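Local atomic coordinates of DNA topoisomerase 2-associated protein PAT1 (Saccharomyces cerevisiae, PDB entry 5LMG), a protein that activates mRNA decapping and represses translation in yeast, through a C-terminal domain that binds the decapping enzyme Dcp2 and the exonuclease Xrn1. Residues Leu252-Arg257 and Ala279-Leu284; Ser283-Gly288 and Leu353-Leu358; Glu312-Lys317 and Glu343-Asp348. The protein carries 2 engineered substitutions. One frame throughout, in Å; residues are numbered along the deposited sequence.

From the N terminus, contact 1 comes first: the loop 252-257 meets helix 275-286 at 279-284, closing a loop that holds helix 257-267. Contact 2 starts on S283 and L284, where contact 1 ends, and closes a much longer loop by bringing the end of helix 275-286 to the end of helix 329-355. Contact 3 is nested inside that loop, holding helix 290-322 against helix 329-355; it follows contact 1 in series. Contacts 1 and 2 also touch, A282 O packing 3.5 Å from V355 CG1. Helix 275-286 thus joins the preceding helices to the long C-terminal pair, which leads into the two-stranded hairpin 358-367.

Contact 1: Leu252-Arg257 and Ala279-Leu284; sequences LIFPPR and AFLASL. Engineered in segment 279-284: A279 (natural residue Gln). With EDO (1,2-ethanediol), chain H.
F280 and L281 share the tip of one side chain, the CD1 methyl of I253, which projects from the 3-10 turn toward helix 275-286. The F280 ring is brought to I253 because its CG stands opposite the backbone N (chi1 166°), and CD2 of F280 comes 3.7 Å from I253 CD1, the methyl approaching obliquely. L204 and T208 of helix 201-216 also touch this ring, so a large apolar aromatic suits a position between two neighbours. L281 divides its branches: its CD2 lies 3.7 Å from I253 CD1, whereas its CD1 lies 3.8 Å from CZ of F254, whose side chain it meets at about a right angle. An alanine at L281 would remove both methyls and is likely to open a gap beside I253 while leaving the far end of the F254 ring with less to pack on. Consistent with the stacked helices of a TPR-clan family, the loop before helix 257-267, with P256 at that helix's N-cap, packs on helix 275-286 through I253 and F254. F254 is steadied further by W278, edge-to-face, and by V300 of helix 290-322; an ethanediol, probably from the crystallisation liquor, lies beside its CB. Further along, S283 turns its hydroxyl back, OG donating to F280 O at 2.9 Å and tilted 26° from the carbonyl plane. That oxygen also accepts from L284 N, so two donors grip it within the helix.

Contact 2: Ser283-Gly288 and Leu353-Leu358; sequences SLAASG and LNVMGL. Engineered in segment 283-288: A286 (natural residue Leu). With EDO (1,2-ethanediol), chain L.
The flat group used across this contact is the peptide joining A285 to A286: the CG1 methyl of V355 sits over it, 3.4 Å from A286 N. A second flat group lies at the end of the partner helix, where the L353 carbonyl is approached from opposite faces of its plane by M356 N and L358 N, the latter at 3.0 Å from L353 O. With the bond from G357 N to N354 O, this is a Schellman motif ending helix 329-355; G357 has a phi of 73°, a value that glycine accepts readily. V355, within this helix end, also sets CG1 3.7 Å from A285 CB and 3.8 Å from the CB of A286, an engineered alanine where the natural residue is leucine. M356 meets A285 through CG, 4.0 Å from A285 CB, and its first two torsions place SD 4.1 Å from that same A285 CB. The small side chain of A285 lets V355 and M356 close in on it. A286 and V355 form the nearest CA pair, 5.7 Å apart. Q293 and I297 of helix 290-322 also touch M356, and Q293 NE2 donates to A285 O. M356 also packs on an apolar side chain of the bound Dcp2 peptide. The joint therefore rests on van der Waals contact, methyls meeting methyls and a peptide nitrogen with a thioether chain beside them, whereas the carbonyls of M356 and G357 turn to polar side chains of the peptide, in weak hydrogen bonds.

Contact 3: Glu312-Lys317 and Glu343-Asp348; sequences ETLQKK and EKLYQD
L314 and L345 face each other where helices 290-322 and 329-355 run roughly antiparallel, L314 and E343 forming the nearest CA pair at 9.5 Å; at that spacing only side chains bridge the gap. The two leucines meet methyl to methyl, CD1 of L314 being 3.9 Å from CD1 of L345, with the side chains crossing at about a right angle. Branched leucines suit this place because each can also touch its surroundings: L314 packs on I338, N341 and K342, and L345 on E310. The two helices form a long alpha-helical hairpin in a mostly helical domain, as expected for a TPR-clan family. On the other flank Q315, extended from a CG opposite its backbone N (chi1 -169°), brings its amide to the phenol of Y346. Y346 OH stands above the face of the amide, 3.9 Å from Q315 CD, and the amide and ring planes are 82° apart. The ring is long enough to span the gap, and it also packs on A311.

Contact 1: Leu252-Arg257 and Ala279-Leu284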
ATOM      1  N   LEU A 252       6.182 -10.875   8.375  1.00 43.36           N
ATOM      2  CA  LEU A 252       4.849 -11.249   7.865  1.00 42.71           C
ATOM      3  C   LEU A 252       4.343 -10.361   6.706  1.00 45.67           C
ATOM      4  O   LEU A 252       3.349 -10.696   6.064  1.00 45.57           O
ATOM      5  CB  LEU A 252       3.815 -11.323   9.001  1.00 42.71           C
ATOM      6  CG  LEU A 252       4.114 -12.281  10.170  1.00 48.17           C
ATOM      7  CD1 LEU A 252       2.980 -12.244  11.187  1.00 48.50           C
ATOM      8  CD2 LEU A 252       4.341 -13.730   9.686  1.00 50.78           C
ATOM      9  N   ILE A 253       5.039  -9.254   6.419  1.00 40.84           N
ATOM     10  CA  ILE A 253       4.711  -8.378   5.295  1.00 39.58           C
ATOM     11  C   ILE A 253       5.092  -9.057   3.949  1.00 42.74           C
ATOM     12  O   ILE A 253       4.551  -8.681   2.911  1.00 42.36           O
ATOM     13  CB  ILE A 253       5.294  -6.946   5.454  1.00 41.95           C
ATOM     14  CG1 ILE A 253       6.823  -6.907   5.202  1.00 41.56           C
ATOM     15  CG2 ILE A 253       4.910  -6.313   6.813  1.00 43.23           C
ATOM     16  CD1 ILE A 253       7.453  -5.513   5.269  1.00 46.74           C
ATOM     17  N   PHE A 254       6.013 -10.057   3.982  1.00 38.71           N
ATOM     18  CA  PHE A 254       6.449 -10.823   2.800  1.00 39.12           C
ATOM     19  C   PHE A 254       5.525 -12.054   2.677  1.00 44.25           C
ATOM     20  O   PHE A 254       5.548 -12.904   3.568  1.00 43.85           O
ATOM     21  CB  PHE A 254       7.928 -11.243   2.924  1.00 40.40           C
ATOM     22  CG  PHE A 254       8.922 -10.107   2.854  1.00 41.30           C
ATOM     23  CD1 PHE A 254       9.256  -9.381   3.994  1.00 43.54           C
ATOM     24  CD2 PHE A 254       9.527  -9.762   1.647  1.00 42.30           C
ATOM     25  CE1 PHE A 254      10.175  -8.322   3.927  1.00 43.84           C
ATOM     26  CE2 PHE A 254      10.455  -8.715   1.581  1.00 44.19           C
ATOM     27  CZ  PHE A 254      10.785  -8.009   2.727  1.00 42.07           C
ATOM     28  N   PRO A 255       4.658 -12.133   1.631  1.00 41.54           N
ATOM     29  CA  PRO A 255       3.722 -13.273   1.526  1.00 42.43           C
ATOM     30  C   PRO A 255       4.399 -14.623   1.276  1.00 45.98           C
ATOM     31  O   PRO A 255       5.524 -14.638   0.757  1.00 44.39           O
ATOM     32  CB  PRO A 255       2.807 -12.889   0.347  1.00 43.63           C
ATOM     33  CG  PRO A 255       3.027 -11.430   0.132  1.00 47.55           C
ATOM     34  CD  PRO A 255       4.463 -11.194   0.513  1.00 43.03           C
ATOM     35  N   PRO A 256       3.739 -15.762   1.625  1.00 43.28           N
ATOM     36  CA  PRO A 256       4.344 -17.074   1.345  1.00 44.01           C
ATOM     37  C   PRO A 256       4.522 -17.306  -0.150  1.00 48.08           C
ATOM     38  O   PRO A 256       3.849 -16.682  -0.978  1.00 46.30           O
ATOM     39  CB  PRO A 256       3.346 -18.083   1.934  1.00 46.27           C
ATOM     40  CG  PRO A 256       2.391 -17.287   2.748  1.00 50.58           C
ATOM     41  CD  PRO A 256       2.390 -15.911   2.203  1.00 45.22           C
ATOM     42  N   ARG A 257       5.451 -18.190  -0.482  1.00 45.81           N
ATOM     43  CA  ARG A 257       5.792 -18.535  -1.849  1.00 46.38           C
ATOM     44  C   ARG A 257       4.634 -19.141  -2.639  1.00 49.61           C
ATOM     45  O   ARG A 257       4.519 -18.891  -3.839  1.00 48.96           O
ATOM     46  CB  ARG A 257       6.969 -19.489  -1.815  1.00 51.54           C
ATOM     47  CG  ARG A 257       8.092 -19.130  -2.768  1.00 68.11           C
ATOM     48  CD  ARG A 257       7.900 -19.759  -4.129  1.00 79.57           C
ATOM     49  NE  ARG A 257       7.356 -21.114  -4.036  1.00 87.47           N
ATOM     50  CZ  ARG A 257       7.315 -21.973  -5.044  1.00 99.23           C
ATOM     51  NH1 ARG A 257       6.787 -23.177  -4.875  1.00 84.78           N
ATOM     52  NH2 ARG A 257       7.770 -21.624  -6.243  1.00 83.50           N
ATOM     53  N   ALA A 279       9.402  -0.394  -0.285  1.00 39.65           N
ATOM     54  CA  ALA A 279       8.998   1.019  -0.158  1.00 39.00           C
ATOM     55  C   ALA A 279       8.436   1.255   1.250  1.00 40.28           C
ATOM     56  O   ALA A 279       8.781   2.252   1.887  1.00 37.86           O
ATOM     57  CB  ALA A 279       7.980   1.392  -1.225  1.00 39.20           C
ATOM     58  N   PHE A 280       7.627   0.309   1.758  1.00 36.77           N
ATOM     59  CA  PHE A 280       7.115   0.370   3.122  1.00 36.83           C
ATOM     60  C   PHE A 280       8.276   0.336   4.135  1.00 39.09           C
ATOM     61  O   PHE A 280       8.298   1.166   5.044  1.00 36.54           O
ATOM     62  CB  PHE A 280       6.124  -0.778   3.417  1.00 38.86           C
ATOM     63  CG  PHE A 280       5.831  -0.946   4.897  1.00 40.22           C
ATOM     64  CD1 PHE A 280       4.940  -0.095   5.550  1.00 42.72           C
ATOM     65  CD2 PHE A 280       6.466  -1.936   5.641  1.00 41.49           C
ATOM     66  CE1 PHE A 280       4.682  -0.238   6.919  1.00 43.65           C
ATOM     67  CE2 PHE A 280       6.229  -2.063   7.014  1.00 44.65           C
ATOM     68  CZ  PHE A 280       5.325  -1.220   7.646  1.00 43.35           C
ATOM     69  N   LEU A 281       9.230  -0.623   3.966  1.00 36.95           N
ATOM     70  CA  LEU A 281      10.378  -0.795   4.867  1.00 37.26           C
ATOM     71  C   LEU A 281      11.272   0.435   4.873  1.00 40.97           C
ATOM     72  O   LEU A 281      11.808   0.768   5.914  1.00 39.42           O
ATOM     73  CB  LEU A 281      11.190  -2.055   4.522  1.00 37.19           C
ATOM     74  CG  LEU A 281      10.558  -3.411   4.849  1.00 40.51           C
ATOM     75  CD1 LEU A 281      11.351  -4.545   4.214  1.00 40.18           C
ATOM     76  CD2 LEU A 281      10.457  -3.641   6.374  1.00 41.71           C
ATOM     77  N   ALA A 282      11.415   1.111   3.704  1.00 38.43           N
ATOM     78  CA  ALA A 282      12.210   2.327   3.547  1.00 38.00           C
ATOM     79  C   ALA A 282      11.552   3.463   4.338  1.00 41.25           C
ATOM     80  O   ALA A 282      12.248   4.159   5.077  1.00 40.13           O
ATOM     81  CB  ALA A 282      12.330   2.699   2.073  1.00 39.10           C
ATOM     82  N   SER A 283      10.212   3.609   4.247  1.00 38.03           N
ATOM     83  CA  SER A 283       9.512   4.667   4.993  1.00 38.27           C
ATOM     84  C   SER A 283       9.508   4.401   6.502  1.00 41.56           C
ATOM     85  O   SER A 283       9.675   5.347   7.282  1.00 40.25           O
ATOM     86  CB  SER A 283       8.104   4.900   4.455  1.00 42.02           C
ATOM     87  OG  SER A 283       7.251   3.815   4.779  1.00 56.03           O
ATOM     88  N   LEU A 284       9.390   3.115   6.912  1.00 38.35           N
ATOM     89  CA  LEU A 284       9.419   2.712   8.329  1.00 37.97           C
ATOM     90  C   LEU A 284      10.803   3.017   8.923  1.00 42.11           C
ATOM     91  O   LEU A 284      10.878   3.669   9.968  1.00 42.13           O
ATOM     92  CB  LEU A 284       9.041   1.215   8.482  1.00 37.94           C
ATOM     93  CG  LEU A 284       8.852   0.650   9.913  1.00 42.15           C
ATOM     94  CD1 LEU A 284       7.600   1.215  10.613  1.00 41.27           C
ATOM     95  CD2 LEU A 284       8.816  -0.870   9.886  1.00 41.44           C
TER
HETATM   96  C1  EDO H 804       9.837 -13.975  -0.572  1.00 66.28           C
HETATM   97  O1  EDO H 804      10.480 -12.710  -0.643  1.00 65.04           O
HETATM   98  C2  EDO H 804       8.595 -13.865   0.342  1.00 67.62           C
HETATM   99  O2  EDO H 804       7.563 -13.075  -0.260  1.00 65.39           O

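Contact 2: Ser283-Gly288 and Leu353-Leu358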
ATOM      1  N   SER A 283      10.212   3.609   4.247  1.00 38.03           N
ATOM      2  CA  SER A 283       9.512   4.667   4.993  1.00 38.27           C
ATOM      3  C   SER A 283       9.508   4.401   6.502  1.00 41.56           C
ATOM      4  O   SER A 283       9.675   5.347   7.282  1.00 40.25           O
ATOM      5  CB  SER A 283       8.104   4.900   4.455  1.00 42.02           C
ATOM      6  OG  SER A 283       7.251   3.815   4.779  1.00 56.03           O
ATOM      7  N   LEU A 284       9.390   3.115   6.912  1.00 38.35           N
ATOM      8  CA  LEU A 284       9.419   2.712   8.329  1.00 37.97           C
ATOM      9  C   LEU A 284      10.803   3.017   8.923  1.00 42.11           C
ATOM     10  O   LEU A 284      10.878   3.669   9.968  1.00 42.13           O
ATOM     11  CB  LEU A 284       9.041   1.215   8.482  1.00 37.94           C
ATOM     12  CG  LEU A 284       8.852   0.650   9.913  1.00 42.15           C
ATOM     13  CD1 LEU A 284       7.600   1.215  10.613  1.00 41.27           C
ATOM     14  CD2 LEU A 284       8.816  -0.870   9.886  1.00 41.44           C
ATOM     15  N   ALA A 285      11.887   2.638   8.208  1.00 39.60           N
ATOM     16  CA  ALA A 285      13.272   2.879   8.624  1.00 40.34           C
ATOM     17  C   ALA A 285      13.643   4.373   8.718  1.00 45.76           C
ATOM     18  O   ALA A 285      14.308   4.770   9.682  1.00 44.95           O
ATOM     19  CB  ALA A 285      14.231   2.152   7.698  1.00 41.07           C
ATOM     20  N   ALA A 286      13.216   5.180   7.715  1.00 44.14           N
ATOM     21  CA  ALA A 286      13.470   6.623   7.579  1.00 44.31           C
ATOM     22  C   ALA A 286      12.943   7.453   8.736  1.00 49.28           C
ATOM     23  O   ALA A 286      13.599   8.420   9.106  1.00 50.40           O
ATOM     24  CB  ALA A 286      12.917   7.148   6.254  1.00 44.45           C
ATOM     25  N   SER A 287      11.783   7.067   9.320  1.00 45.07           N
ATOM     26  CA  SER A 287      11.172   7.757  10.458  1.00 44.53           C
ATOM     27  C   SER A 287      11.584   7.157  11.820  1.00 49.28           C
ATOM     28  O   SER A 287      11.151   7.657  12.855  1.00 49.31           O
ATOM     29  CB  SER A 287       9.652   7.783  10.315  1.00 46.15           C
ATOM     30  OG  SER A 287       9.241   8.723   9.336  1.00 53.25           O
ATOM     31  N   GLY A 288      12.416   6.112  11.809  1.00 45.09           N
ATOM     32  CA  GLY A 288      12.874   5.455  13.030  1.00 45.07           C
ATOM     33  C   GLY A 288      14.232   5.904  13.537  1.00 48.02           C
ATOM     34  O   GLY A 288      15.073   6.356  12.760  1.00 48.18           O
ATOM     35  N   LEU A 353      17.882   0.204   1.902  1.00 41.62           N
ATOM     36  CA  LEU A 353      19.235   0.278   2.460  1.00 41.97           C
ATOM     37  C   LEU A 353      19.803   1.691   2.569  1.00 45.75           C
ATOM     38  O   LEU A 353      20.351   2.025   3.626  1.00 44.14           O
ATOM     39  CB  LEU A 353      20.222  -0.633   1.699  1.00 41.77           C
ATOM     40  CG  LEU A 353      20.030  -2.148   1.804  1.00 45.57           C
ATOM     41  CD1 LEU A 353      21.035  -2.871   0.904  1.00 45.23           C
ATOM     42  CD2 LEU A 353      20.172  -2.637   3.255  1.00 48.78           C
ATOM     43  N   ASN A 354      19.690   2.509   1.482  1.00 43.05           N
ATOM     44  CA  ASN A 354      20.207   3.891   1.424  1.00 43.95           C
ATOM     45  C   ASN A 354      19.689   4.783   2.536  1.00 49.90           C
ATOM     46  O   ASN A 354      20.439   5.599   3.060  1.00 50.51           O
ATOM     47  CB  ASN A 354      19.977   4.547   0.067  1.00 41.38           C
ATOM     48  CG  ASN A 354      20.648   3.862  -1.113  1.00 52.10           C
ATOM     49  OD1 ASN A 354      21.516   2.980  -0.996  1.00 44.74           O
ATOM     50  ND2 ASN A 354      20.257   4.270  -2.285  1.00 42.58           N
ATOM     51  N   VAL A 355      18.418   4.601   2.904  1.00 47.56           N
ATOM     52  CA  VAL A 355      17.716   5.312   3.974  1.00 48.48           C
ATOM     53  C   VAL A 355      18.474   5.154   5.331  1.00 51.44           C
ATOM     54  O   VAL A 355      18.531   6.090   6.132  1.00 51.29           O
ATOM     55  CB  VAL A 355      16.245   4.814   3.977  1.00 52.42           C
ATOM     56  CG1 VAL A 355      15.665   4.700   5.373  1.00 52.59           C
ATOM     57  CG2 VAL A 355      15.368   5.676   3.068  1.00 51.91           C
ATOM     58  N   MET A 356      19.125   4.001   5.522  1.00 46.81           N
ATOM     59  CA  MET A 356      19.921   3.702   6.708  1.00 46.15           C
ATOM     60  C   MET A 356      21.429   3.930   6.482  1.00 50.31           C
ATOM     61  O   MET A 356      22.242   3.520   7.308  1.00 51.57           O
ATOM     62  CB  MET A 356      19.656   2.269   7.156  1.00 47.78           C
ATOM     63  CG  MET A 356      18.239   2.039   7.653  1.00 50.21           C
ATOM     64  SD  MET A 356      17.883   0.291   7.894  1.00 53.04           S
ATOM     65  CE  MET A 356      18.313  -0.378   6.241  1.00 49.91           C
ATOM     66  N   GLY A 357      21.782   4.570   5.373  1.00 46.09           N
ATOM     67  CA  GLY A 357      23.172   4.848   5.019  1.00 46.49           C
ATOM     68  C   GLY A 357      23.962   3.633   4.564  1.00 49.83           C
ATOM     69  O   GLY A 357      25.190   3.611   4.686  1.00 49.30           O
ATOM     70  N   LEU A 358      23.260   2.619   4.029  1.00 45.71           N
ATOM     71  CA  LEU A 358      23.853   1.376   3.529  1.00 45.87           C
ATOM     72  C   LEU A 358      23.591   1.226   2.039  1.00 48.42           C
ATOM     73  O   LEU A 358      22.680   1.865   1.524  1.00 46.76           O
ATOM     74  CB  LEU A 358      23.323   0.146   4.304  1.00 45.44           C
ATOM     75  CG  LEU A 358      23.580   0.127   5.828  1.00 48.60           C
ATOM     76  CD1 LEU A 358      22.900  -1.050   6.462  1.00 48.06           C
ATOM     77  CD2 LEU A 358      25.078   0.115   6.153  1.00 49.75           C
TER
HETATM   78  C1  EDO L 808      10.671   7.791  17.524  1.00 57.25           C
HETATM   79  O1  EDO L 808       9.778   6.799  17.981  1.00 56.01           O
HETATM   80  C2  EDO L 808      11.128   7.446  16.093  1.00 58.91           C
HETATM   81  O2  EDO L 808      11.533   8.612  15.416  1.00 60.52           O

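Contact 3: Glu312-Lys317 and Glu343-Asp348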
ATOM      1  N   GLU A 312      21.903 -12.170  -7.804  1.00 40.54           N
ATOM      2  CA  GLU A 312      23.135 -12.878  -8.172  1.00 41.82           C
ATOM      3  C   GLU A 312      22.864 -14.022  -9.166  1.00 44.93           C
ATOM      4  O   GLU A 312      23.676 -14.222 -10.070  1.00 45.82           O
ATOM      5  CB  GLU A 312      23.947 -13.342  -6.936  1.00 43.40           C
ATOM      6  CG  GLU A 312      24.665 -12.188  -6.240  1.00 55.79           C
ATOM      7  CD  GLU A 312      25.380 -12.434  -4.918  1.00 73.02           C
ATOM      8  OE1 GLU A 312      25.521 -13.608  -4.503  1.00 52.45           O
ATOM      9  OE2 GLU A 312      25.818 -11.435  -4.300  1.00 70.25           O
ATOM     10  N   THR A 313      21.715 -14.732  -9.037  1.00 40.72           N
ATOM     11  CA  THR A 313      21.305 -15.783  -9.998  1.00 41.14           C
ATOM     12  C   THR A 313      21.055 -15.135 -11.378  1.00 45.36           C
ATOM     13  O   THR A 313      21.510 -15.670 -12.391  1.00 44.51           O
ATOM     14  CB  THR A 313      20.092 -16.584  -9.467  1.00 49.07           C
ATOM     15  OG1 THR A 313      20.501 -17.290  -8.296  1.00 46.40           O
ATOM     16  CG2 THR A 313      19.540 -17.601 -10.486  1.00 48.97           C
ATOM     17  N   LEU A 314      20.375 -13.957 -11.403  1.00 42.47           N
ATOM     18  CA  LEU A 314      20.123 -13.214 -12.640  1.00 42.58           C
ATOM     19  C   LEU A 314      21.419 -12.710 -13.287  1.00 46.91           C
ATOM     20  O   LEU A 314      21.540 -12.763 -14.512  1.00 46.06           O
ATOM     21  CB  LEU A 314      19.131 -12.066 -12.424  1.00 42.31           C
ATOM     22  CG  LEU A 314      17.665 -12.476 -12.237  1.00 46.65           C
ATOM     23  CD1 LEU A 314      16.869 -11.333 -11.662  1.00 45.78           C
ATOM     24  CD2 LEU A 314      17.042 -12.916 -13.555  1.00 50.32           C
ATOM     25  N   GLN A 315      22.389 -12.247 -12.469  1.00 43.59           N
ATOM     26  CA  GLN A 315      23.687 -11.769 -12.951  1.00 44.40           C
ATOM     27  C   GLN A 315      24.480 -12.914 -13.626  1.00 48.78           C
ATOM     28  O   GLN A 315      25.080 -12.697 -14.681  1.00 48.00           O
ATOM     29  CB  GLN A 315      24.490 -11.130 -11.806  1.00 46.05           C
ATOM     30  CG  GLN A 315      25.737 -10.381 -12.286  1.00 69.37           C
ATOM     31  CD  GLN A 315      26.545  -9.770 -11.171  1.00 94.67           C
ATOM     32  OE1 GLN A 315      26.599 -10.271 -10.039  1.00 91.86           O
ATOM     33  NE2 GLN A 315      27.233  -8.684 -11.485  1.00 90.06           N
ATOM     34  N   LYS A 316      24.460 -14.121 -13.023  1.00 45.40           N
ATOM     35  CA  LYS A 316      25.093 -15.323 -13.575  1.00 46.10           C
ATOM     36  C   LYS A 316      24.463 -15.661 -14.947  1.00 50.07           C
ATOM     37  O   LYS A 316      25.201 -15.906 -15.899  1.00 50.54           O
ATOM     38  CB  LYS A 316      24.993 -16.504 -12.571  1.00 48.08           C
ATOM     39  CG  LYS A 316      25.403 -17.869 -13.124  1.00 57.33           C
ATOM     40  CD  LYS A 316      24.180 -18.698 -13.510  1.00 60.94           C
ATOM     41  CE  LYS A 316      24.543 -19.915 -14.307  1.00 59.96           C
ATOM     42  NZ  LYS A 316      23.346 -20.749 -14.621  1.00 61.30           N
ATOM     43  N   LYS A 317      23.109 -15.655 -15.037  1.00 45.60           N
ATOM     44  CA  LYS A 317      22.339 -15.954 -16.259  1.00 45.05           C
ATOM     45  C   LYS A 317      22.699 -14.986 -17.375  1.00 48.01           C
ATOM     46  O   LYS A 317      22.895 -15.411 -18.521  1.00 46.50           O
ATOM     47  CB  LYS A 317      20.828 -15.907 -15.982  1.00 45.83           C
ATOM     48  CG  LYS A 317      20.320 -17.150 -15.280  1.00 53.22           C
ATOM     49  CD  LYS A 317      18.848 -17.046 -14.908  1.00 54.69           C
ATOM     50  CE  LYS A 317      18.441 -18.243 -14.077  1.00 63.18           C
ATOM     51  NZ  LYS A 317      17.021 -18.171 -13.646  1.00 69.61           N
ATOM     52  N   GLU A 343      18.352  -5.292 -12.305  1.00 41.56           N
ATOM     53  CA  GLU A 343      18.432  -3.883 -11.898  1.00 41.33           C
ATOM     54  C   GLU A 343      17.264  -3.477 -11.010  1.00 42.72           C
ATOM     55  O   GLU A 343      17.448  -2.677 -10.091  1.00 40.96           O
ATOM     56  CB  GLU A 343      18.560  -2.962 -13.117  1.00 42.70           C
ATOM     57  CG  GLU A 343      19.923  -3.073 -13.792  1.00 54.58           C
ATOM     58  CD  GLU A 343      20.144  -2.269 -15.061  1.00 71.87           C
ATOM     59  OE1 GLU A 343      19.154  -1.774 -15.652  1.00 59.41           O
ATOM     60  OE2 GLU A 343      21.316  -2.167 -15.488  1.00 73.12           O
ATOM     61  N   LYS A 344      16.079  -4.071 -11.255  1.00 39.46           N
ATOM     62  CA  LYS A 344      14.873  -3.815 -10.476  1.00 39.09           C
ATOM     63  C   LYS A 344      15.110  -4.231  -9.011  1.00 42.52           C
ATOM     64  O   LYS A 344      14.831  -3.433  -8.117  1.00 40.54           O
ATOM     65  CB  LYS A 344      13.656  -4.545 -11.076  1.00 40.76           C
ATOM     66  CG  LYS A 344      12.358  -4.222 -10.339  1.00 51.39           C
ATOM     67  CD  LYS A 344      11.128  -4.862 -10.975  1.00 57.19           C
ATOM     68  CE  LYS A 344       9.846  -4.425 -10.297  1.00 62.26           C
ATOM     69  NZ  LYS A 344       9.749  -4.896  -8.887  1.00 68.77           N
ATOM     70  N   LEU A 345      15.634  -5.466  -8.786  1.00 40.54           N
ATOM     71  CA  LEU A 345      15.945  -6.007  -7.457  1.00 40.68           C
ATOM     72  C   LEU A 345      16.980  -5.142  -6.727  1.00 44.24           C
ATOM     73  O   LEU A 345      16.788  -4.850  -5.555  1.00 41.78           O
ATOM     74  CB  LEU A 345      16.404  -7.488  -7.525  1.00 41.00           C
ATOM     75  CG  LEU A 345      15.361  -8.518  -8.000  1.00 45.44           C
ATOM     76  CD1 LEU A 345      15.990  -9.912  -8.189  1.00 45.84           C
ATOM     77  CD2 LEU A 345      14.135  -8.580  -7.063  1.00 46.63           C
ATOM     78  N   TYR A 346      18.037  -4.683  -7.442  1.00 43.72           N
ATOM     79  CA  TYR A 346      19.078  -3.793  -6.911  1.00 44.53           C
ATOM     80  C   TYR A 346      18.456  -2.493  -6.383  1.00 46.88           C
ATOM     81  O   TYR A 346      18.715  -2.111  -5.239  1.00 44.03           O
ATOM     82  CB  TYR A 346      20.100  -3.416  -8.007  1.00 47.17           C
ATOM     83  CG  TYR A 346      21.090  -4.481  -8.437  1.00 51.03           C
ATOM     84  CD1 TYR A 346      21.270  -5.642  -7.690  1.00 53.14           C
ATOM     85  CD2 TYR A 346      21.875  -4.310  -9.574  1.00 53.11           C
ATOM     86  CE1 TYR A 346      22.205  -6.605  -8.066  1.00 55.46           C
ATOM     87  CE2 TYR A 346      22.823  -5.259  -9.949  1.00 54.89           C
ATOM     88  CZ  TYR A 346      22.974  -6.413  -9.201  1.00 64.39           C
ATOM     89  OH  TYR A 346      23.887  -7.365  -9.593  1.00 70.10           O
ATOM     90  N   GLN A 347      17.619  -1.839  -7.230  1.00 43.50           N
ATOM     91  CA  GLN A 347      16.952  -0.567  -6.958  1.00 42.82           C
ATOM     92  C   GLN A 347      15.946  -0.650  -5.810  1.00 45.82           C
ATOM     93  O   GLN A 347      15.944   0.249  -4.967  1.00 44.81           O
ATOM     94  CB  GLN A 347      16.292   0.002  -8.223  1.00 43.99           C
ATOM     95  CG  GLN A 347      17.273   0.500  -9.283  1.00 54.31           C
ATOM     96  CD  GLN A 347      16.683   0.490 -10.681  1.00 64.41           C
ATOM     97  OE1 GLN A 347      15.458   0.517 -10.884  1.00 55.08           O
ATOM     98  NE2 GLN A 347      17.550   0.440 -11.681  1.00 55.75           N
ATOM     99  N   ASP A 348      15.105  -1.712  -5.773  1.00 41.83           N
ATOM    100  CA  ASP A 348      14.095  -1.896  -4.722  1.00 42.12           C
ATOM    101  C   ASP A 348      14.755  -2.087  -3.356  1.00 46.97           C
ATOM    102  O   ASP A 348      14.352  -1.444  -2.387  1.00 46.41           O
ATOM    103  CB  ASP A 348      13.134  -3.056  -5.044  1.00 43.81           C
ATOM    104  CG  ASP A 348      12.234  -2.825  -6.251  1.00 56.32           C
ATOM    105  OD1 ASP A 348      12.194  -1.673  -6.760  1.00 56.47           O
ATOM    106  OD2 ASP A 348      11.580  -3.794  -6.695  1.00 61.36           O
TER